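Local coordinates for mitogen activated protein kinase, putative (Leishmania donovani, PDB 4QNY) that probably transfers phosphate from ATP to serine or threonine residues of target proteins, as a protein kinase of the mitogen-activated type, at residues I89-P92 / N97-H100; A125-F130 / G217-S222; L285-H290 / M306-L311. One frame throughout, in Å; residues are numbered along the deposited sequence. Where two conformers were deposited one is given.

Contact 1 of 3, residues I89-P92 / N97-H100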
# COMPACT_ATOMS: atom_id res chain seq x y z
N ILE A 89 -18.42 -6.04 8.53
CA ILE A 89 -17.85 -5.25 9.62
C ILE A 89 -18.46 -5.68 10.95
O ILE A 89 -19.61 -5.35 11.25
CB ILE A 89 -18.08 -3.73 9.42
CG1 ILE A 89 -17.54 -3.27 8.07
CG2 ILE A 89 -17.44 -2.94 10.56
CD1 ILE A 89 -16.03 -3.32 7.97
N LEU A 90 -17.68 -6.41 11.75
CA LEU A 90 -18.17 -6.93 13.03
C LEU A 90 -17.85 -5.98 14.18
O LEU A 90 -16.69 -5.76 14.51
CB LEU A 90 -17.57 -8.31 13.30
CG LEU A 90 -17.76 -9.36 12.21
CD1 LEU A 90 -17.16 -10.69 12.63
CD2 LEU A 90 -19.23 -9.51 11.86
N THR A 91 -18.90 -5.44 14.80
CA THR A 91 -18.75 -4.51 15.91
C THR A 91 -19.56 -4.96 17.12
O THR A 91 -20.63 -5.54 16.97
CB THR A 91 -19.18 -3.10 15.50
OG1 THR A 91 -20.49 -3.16 14.92
CG2 THR A 91 -18.22 -2.51 14.48
N PRO A 92 -19.05 -4.69 18.33
CA PRO A 92 -19.78 -5.02 19.57
C PRO A 92 -21.06 -4.21 19.71
O PRO A 92 -21.05 -3.00 19.48
CB PRO A 92 -18.78 -4.66 20.67
CG PRO A 92 -17.45 -4.65 20.00
CD PRO A 92 -17.71 -4.16 18.62
N ASN A 97 -18.56 -2.17 25.65
CA ASN A 97 -17.66 -3.25 25.29
C ASN A 97 -16.85 -2.94 24.04
O ASN A 97 -15.94 -3.69 23.68
CB ASN A 97 -18.44 -4.56 25.09
CG ASN A 97 -19.13 -5.03 26.35
OD1 ASN A 97 -18.66 -4.79 27.46
ND2 ASN A 97 -20.26 -5.72 26.19
N PHE A 98 -17.18 -1.84 23.37
CA PHE A 98 -16.51 -1.48 22.12
C PHE A 98 -15.09 -1.01 22.37
O PHE A 98 -14.83 0.19 22.48
CB PHE A 98 -17.31 -0.41 21.37
CG PHE A 98 -16.97 -0.30 19.90
CD1 PHE A 98 -17.96 -0.48 18.95
CD2 PHE A 98 -15.68 -0.03 19.48
CE1 PHE A 98 -17.65 -0.39 17.60
CE2 PHE A 98 -15.38 0.06 18.14
CZ PHE A 98 -16.36 -0.12 17.20
N ASP A 99 -14.16 -1.96 22.45
CA ASP A 99 -12.74 -1.64 22.55
C ASP A 99 -11.98 -2.39 21.46
O ASP A 99 -10.75 -2.46 21.47
CB ASP A 99 -12.20 -1.99 23.94
CG ASP A 99 -12.30 -3.47 24.25
OD1 ASP A 99 -11.61 -3.93 25.18
OD2 ASP A 99 -13.07 -4.18 23.57
N HIS A 100 -12.74 -2.95 20.52
CA HIS A 100 -12.18 -3.73 19.42
C HIS A 100 -13.27 -4.01 18.38
O HIS A 100 -14.46 -3.92 18.69
CB HIS A 100 -11.60 -5.05 19.91
CG HIS A 100 -12.64 -6.09 20.21
ND1 HIS A 100 -13.38 -6.08 21.38
CD2 HIS A 100 -13.07 -7.15 19.49
CE1 HIS A 100 -14.22 -7.10 21.36
NE2 HIS A 100 -14.05 -7.76 20.23

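Contact 2 of 3, residues A125-F130 / G217-S222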
# COMPACT_ATOMS: atom_id res chain seq x y z
N ALA A 125 6.61 -12.12 -17.98
CA ALA A 125 5.17 -12.24 -18.16
C ALA A 125 4.44 -12.16 -16.82
O ALA A 125 3.36 -11.59 -16.73
CB ALA A 125 4.83 -13.54 -18.87
N HIS A 126 5.05 -12.75 -15.79
CA HIS A 126 4.51 -12.67 -14.44
C HIS A 126 4.51 -11.23 -13.94
O HIS A 126 3.52 -10.75 -13.37
CB HIS A 126 5.32 -13.55 -13.48
CG HIS A 126 5.07 -15.01 -13.64
ND1 HIS A 126 6.06 -15.96 -13.52
CD2 HIS A 126 3.93 -15.70 -13.88
CE1 HIS A 126 5.55 -17.16 -13.70
NE2 HIS A 126 4.26 -17.03 -13.92
N ILE A 127 5.63 -10.54 -14.16
CA ILE A 127 5.80 -9.17 -13.70
C ILE A 127 4.86 -8.22 -14.42
O ILE A 127 4.27 -7.33 -13.81
CB ILE A 127 7.26 -8.70 -13.89
CG1 ILE A 127 8.22 -9.64 -13.16
CG2 ILE A 127 7.44 -7.28 -13.40
CD1 ILE A 127 9.67 -9.39 -13.46
N GLN A 128 4.72 -8.41 -15.73
CA GLN A 128 3.83 -7.59 -16.55
C GLN A 128 2.40 -7.61 -16.01
O GLN A 128 1.75 -6.57 -15.91
CB GLN A 128 3.84 -8.07 -18.00
CG GLN A 128 5.07 -7.67 -18.78
CD GLN A 128 5.22 -8.43 -20.08
OE1 GLN A 128 4.60 -9.47 -20.28
NE2 GLN A 128 6.04 -7.91 -20.99
N PHE A 129 1.91 -8.81 -15.68
CA PHE A 129 0.55 -8.97 -15.18
C PHE A 129 0.40 -8.38 -13.78
O PHE A 129 -0.62 -7.79 -13.46
CB PHE A 129 0.16 -10.45 -15.18
CG PHE A 129 -1.31 -10.69 -14.95
CD1 PHE A 129 -2.26 -9.89 -15.56
CD2 PHE A 129 -1.73 -11.72 -14.12
CE1 PHE A 129 -3.61 -10.11 -15.35
CE2 PHE A 129 -3.08 -11.94 -13.91
CZ PHE A 129 -4.02 -11.14 -14.52
N PHE A 130 1.44 -8.54 -12.96
CA PHE A 130 1.46 -7.94 -11.62
C PHE A 130 1.41 -6.42 -11.70
O PHE A 130 0.58 -5.78 -11.04
CB PHE A 130 2.71 -8.38 -10.85
CG PHE A 130 2.61 -9.75 -10.26
CD1 PHE A 130 1.38 -10.31 -9.97
CD2 PHE A 130 3.76 -10.48 -9.98
CE1 PHE A 130 1.29 -11.58 -9.42
CE2 PHE A 130 3.68 -11.74 -9.43
CZ PHE A 130 2.44 -12.29 -9.14
N GLY A 217 11.31 -2.89 -9.29
CA GLY A 217 12.74 -3.10 -9.13
C GLY A 217 13.06 -4.40 -8.43
O GLY A 217 14.07 -5.04 -8.72
N GLU A 218 12.19 -4.80 -7.50
CA GLU A 218 12.38 -6.03 -6.76
C GLU A 218 11.89 -7.24 -7.54
O GLU A 218 12.50 -8.31 -7.48
CB GLU A 218 11.67 -5.96 -5.40
CG GLU A 218 12.25 -4.91 -4.47
CD GLU A 218 11.55 -4.88 -3.12
OE1 GLU A 218 11.31 -5.96 -2.56
OE2 GLU A 218 11.24 -3.77 -2.64
N LEU A 219 10.79 -7.07 -8.27
CA LEU A 219 10.23 -8.14 -9.09
C LEU A 219 11.20 -8.54 -10.20
O LEU A 219 11.26 -9.71 -10.59
CB LEU A 219 8.89 -7.71 -9.69
CG LEU A 219 7.70 -7.62 -8.74
CD1 LEU A 219 6.52 -6.94 -9.41
CD2 LEU A 219 7.31 -9.01 -8.23
N LEU A 220 11.96 -7.57 -10.69
CA LEU A 220 12.93 -7.82 -11.76
C LEU A 220 14.16 -8.56 -11.26
O LEU A 220 15.07 -8.85 -12.03
CB LEU A 220 13.34 -6.49 -12.41
CG LEU A 220 12.34 -5.89 -13.40
CD1 LEU A 220 12.76 -4.48 -13.79
CD2 LEU A 220 12.20 -6.78 -14.62
N GLY A 221 14.20 -8.85 -9.96
CA GLY A 221 15.28 -9.63 -9.38
C GLY A 221 16.21 -8.82 -8.50
O GLY A 221 17.38 -8.65 -8.83
N SER A 222 15.69 -8.33 -7.38
CA SER A 222 16.48 -7.53 -6.46
C SER A 222 15.83 -7.37 -5.09
O SER A 222 14.61 -7.47 -4.95
CB SER A 222 16.75 -6.15 -7.05
OG SER A 222 17.46 -5.33 -6.13

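Contact 3 of 3, residues L285-H290 / M306-L311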
# COMPACT_ATOMS: atom_id res chain seq x y z
N LEU A 285 13.21 -1.96 -18.27
CA LEU A 285 14.18 -1.07 -17.65
C LEU A 285 13.84 0.40 -17.91
O LEU A 285 14.26 1.27 -17.15
CB LEU A 285 15.59 -1.38 -18.16
CG LEU A 285 16.13 -2.74 -17.70
CD1 LEU A 285 17.57 -2.92 -18.15
CD2 LEU A 285 16.01 -2.88 -16.19
N ASP A 286 13.09 0.67 -18.97
CA ASP A 286 12.65 2.03 -19.24
C ASP A 286 11.50 2.42 -18.33
O ASP A 286 11.47 3.53 -17.79
CB ASP A 286 12.24 2.20 -20.70
CG ASP A 286 11.66 3.57 -20.97
OD1 ASP A 286 12.43 4.55 -20.95
OD2 ASP A 286 10.43 3.67 -21.20
N LEU A 287 10.54 1.51 -18.18
CA LEU A 287 9.40 1.73 -17.29
C LEU A 287 9.88 1.91 -15.85
O LEU A 287 9.37 2.75 -15.12
CB LEU A 287 8.41 0.58 -17.38
CG LEU A 287 7.15 0.71 -16.51
CD1 LEU A 287 6.35 1.94 -16.92
CD2 LEU A 287 6.30 -0.54 -16.60
N LEU A 288 10.88 1.11 -15.47
CA LEU A 288 11.48 1.20 -14.15
C LEU A 288 12.18 2.55 -13.96
O LEU A 288 12.04 3.18 -12.91
CB LEU A 288 12.47 0.06 -13.94
CG LEU A 288 13.18 -0.02 -12.59
CD1 LEU A 288 12.16 -0.17 -11.48
CD2 LEU A 288 14.18 -1.16 -12.56
N ARG A 289 12.93 2.97 -14.97
CA ARG A 289 13.63 4.24 -14.95
C ARG A 289 12.67 5.42 -14.80
O ARG A 289 12.90 6.33 -14.01
CB ARG A 289 14.46 4.41 -16.22
CG ARG A 289 15.03 5.81 -16.42
CD ARG A 289 15.21 6.12 -17.90
NE ARG A 289 13.93 6.10 -18.61
CZ ARG A 289 13.12 7.15 -18.73
NH1 ARG A 289 13.45 8.31 -18.18
NH2 ARG A 289 11.98 7.04 -19.40
N HIS A 290 11.58 5.38 -15.57
CA HIS A 290 10.63 6.48 -15.60
C HIS A 290 9.76 6.51 -14.34
O HIS A 290 9.33 7.57 -13.90
CB HIS A 290 9.75 6.38 -16.85
CG HIS A 290 9.24 7.70 -17.33
ND1 HIS A 290 8.66 7.87 -18.57
CD2 HIS A 290 9.21 8.92 -16.73
CE1 HIS A 290 8.30 9.13 -18.72
NE2 HIS A 290 8.62 9.79 -17.62
N MET A 306 0.38 2.60 -17.82
CA MET A 306 -0.51 1.57 -18.34
C MET A 306 -0.42 1.47 -19.86
O MET A 306 -0.70 0.41 -20.43
CB MET A 306 -1.96 1.84 -17.92
CG MET A 306 -2.23 1.66 -16.44
SD MET A 306 -3.98 1.81 -16.03
CE MET A 306 -4.29 3.51 -16.50
N ARG A 307 -0.03 2.56 -20.50
CA ARG A 307 0.09 2.60 -21.96
C ARG A 307 1.52 2.35 -22.42
O ARG A 307 1.81 2.38 -23.61
CB ARG A 307 -0.41 3.94 -22.50
CG ARG A 307 -1.85 4.27 -22.15
CD ARG A 307 -2.40 5.36 -23.06
NE ARG A 307 -3.08 6.41 -22.32
CZ ARG A 307 -2.56 7.61 -22.08
NH1 ARG A 307 -1.35 7.91 -22.54
NH2 ARG A 307 -3.25 8.51 -21.39
N HIS A 308 2.41 2.11 -21.46
CA HIS A 308 3.81 1.84 -21.76
C HIS A 308 3.96 0.53 -22.54
O HIS A 308 3.23 -0.43 -22.28
CB HIS A 308 4.63 1.78 -20.46
CG HIS A 308 6.11 1.79 -20.68
ND1 HIS A 308 6.85 0.63 -20.83
CD2 HIS A 308 6.99 2.81 -20.76
CE1 HIS A 308 8.12 0.95 -21.00
NE2 HIS A 308 8.23 2.26 -20.96
N PRO A 309 4.89 0.49 -23.51
CA PRO A 309 5.16 -0.69 -24.34
C PRO A 309 5.45 -1.97 -23.56
O PRO A 309 5.31 -3.06 -24.12
CB PRO A 309 6.40 -0.26 -25.14
CG PRO A 309 6.26 1.21 -25.26
CD PRO A 309 5.65 1.67 -23.97
N PHE A 310 5.85 -1.85 -22.29
CA PHE A 310 6.14 -3.03 -21.48
C PHE A 310 4.87 -3.80 -21.13
O PHE A 310 4.92 -4.99 -20.83
CB PHE A 310 6.87 -2.61 -20.19
CG PHE A 310 7.19 -3.76 -19.28
CD1 PHE A 310 8.04 -4.78 -19.69
CD2 PHE A 310 6.66 -3.82 -18.00
CE1 PHE A 310 8.34 -5.83 -18.84
CE2 PHE A 310 6.96 -4.87 -17.15
CZ PHE A 310 7.80 -5.87 -17.57
N LEU A 311 3.73 -3.12 -21.20
CA LEU A 311 2.45 -3.72 -20.84
C LEU A 311 1.47 -3.74 -22.01
O LEU A 311 0.26 -3.79 -21.81
CB LEU A 311 1.82 -2.96 -19.67
CG LEU A 311 2.69 -2.72 -18.44
CD1 LEU A 311 1.98 -1.81 -17.46
CD2 LEU A 311 3.07 -4.04 -17.79

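Contact 1 of 3, residues I89-P92 / N97-H100
The F98 ring takes P92 CD over one face, in a CH-pi contact with the carbon 4.1 Å from the ring centroid and 26° off its normal. H100 O shares that face, toward the rim. T91 approaches the same ring obliquely, its CB and CG2 both near CE1. The imidazole of H100 is met at its edge, in plane, by D99 OD2, which it reaches on the syn side but tilted from the carboxylate plane. That bond, H100 ND1 to D99 OD2, is 2.9 Å long and almost straight (177°), tying down the imidazole, while P92 CG comes within 4.3 Å of H100 CE1. P92 is thus wedged between two aromatic residues, its CD 3.3 Å from H100 O. F98 has CG anti to its backbone N (chi1 -161°), which brings its ring back over the proline from the centre of an inverse gamma turn, closed by a weak bond from D99 N to N97 O. The ring meets F59 edge-to-face, and K341 of helix 337-349 binds F98 O. The whole is a loop joining the antiparallel strands 86-90 and 101-106 of the kinase N-lobe sheet, with the C-terminal helix packed alongside T91, as in other MAP kinases.

Contact 2 of 3, residues A125-F130 / G217-S222
I127 and L219 lie alongside each other, pointing opposite ways, where two helices come together, and their branched side chains meet flank to flank. Both I127 CG1 and I127 CG2 lie 4.0 Å from L219 CB. I127 holds CG2 anti to its backbone N, leaving CG1 beside that N (chi1 -57°), and the extended CG1 arm carries CD1 across to the far backbone. I127 CD1 lies 3.3 Å from L219 O and also meets L220 CD2 at 3.8 Å. A turn further along, the F130 ring stands obliquely to the leucine: F130 CD2 is 4.2 Å from L219 CD2, a looser touch. Everything that crosses is apolar, apart from that carbonyl oxygen. Just beyond the two leucines the helix ends: G221 leaves helical geometry with positive phi (109°), and E218 O receives both G221 N and S222 N from the same face of its plane. In the kinase C-lobe the contact joins the N-terminal part of helix 124-143 to the end of helix 206-219. L116 of helix 112-117 packs against L219, while A284 and L288 of helix 282-291 lie against L220.

Contact 3 of 3, residues L285-H290 / M306-L311
H308 is clamped on the tight side, with L287 CB over one ring face and P309 CD over the opposite one. The L287 carbon makes a CH-pi contact, 3.8 Å from the H308 ring centroid and 18° off the normal. L287, with CG anti to its backbone N (chi1 -179°), forks over the loop: its CD1 sits over the same face of the imidazole, near H308 CG, and L287 CD2 comes within 3.6 Å of F310 CD2, the two side chains roughly perpendicular. H308 NE2 donates to the anti lone pair of D286 OD2 at 2.6 Å, in the ring plane, and F310 N donates to H308 ND1 at 3.0 Å, tilted out of that plane. Together the two bonds would hold the ring's rotation; with ND1 accepting, the histidine is probably neutral. H308, P309 and F310 form the His-Pro-Phe sequence found near the end of many protein kinase domains, here leaning on helix 282-291. Toward solvent the fit relaxes. D286 is only partly covered, and the exposed R289 grips its other oxygen side-on: NE and NH2 both reach OD1 from above the carboxylate plane, R289 NH2 to D286 OD1 at 3.0 Å, a salt bridge that would favour a charged carboxylate.

How the contacts relate
Contacts 2 and 3 are neighbours in the C-lobe, with centres 12 Å apart, and they share surfaces: Q128 NE2 packs 3.1 Å from F310 O, and L220 CD1 lies 3.8 Å from L288 CD2. Helix 124-143 touches both, giving I127 to contact 2 and Q128 to F310 of contact 3. Contact 1 belongs to the other lobe, its centre about 40 Å from that of contact 2 and 45 Å from that of contact 3, on the opposite side of the chain's centre. The ATP analogue ANP lies between the lobes, with magnesium held by N155 and D168. None of the contacts forms the pocket: the H100 side chain is about 13 Å from ANP and that of F130 about 14 Å.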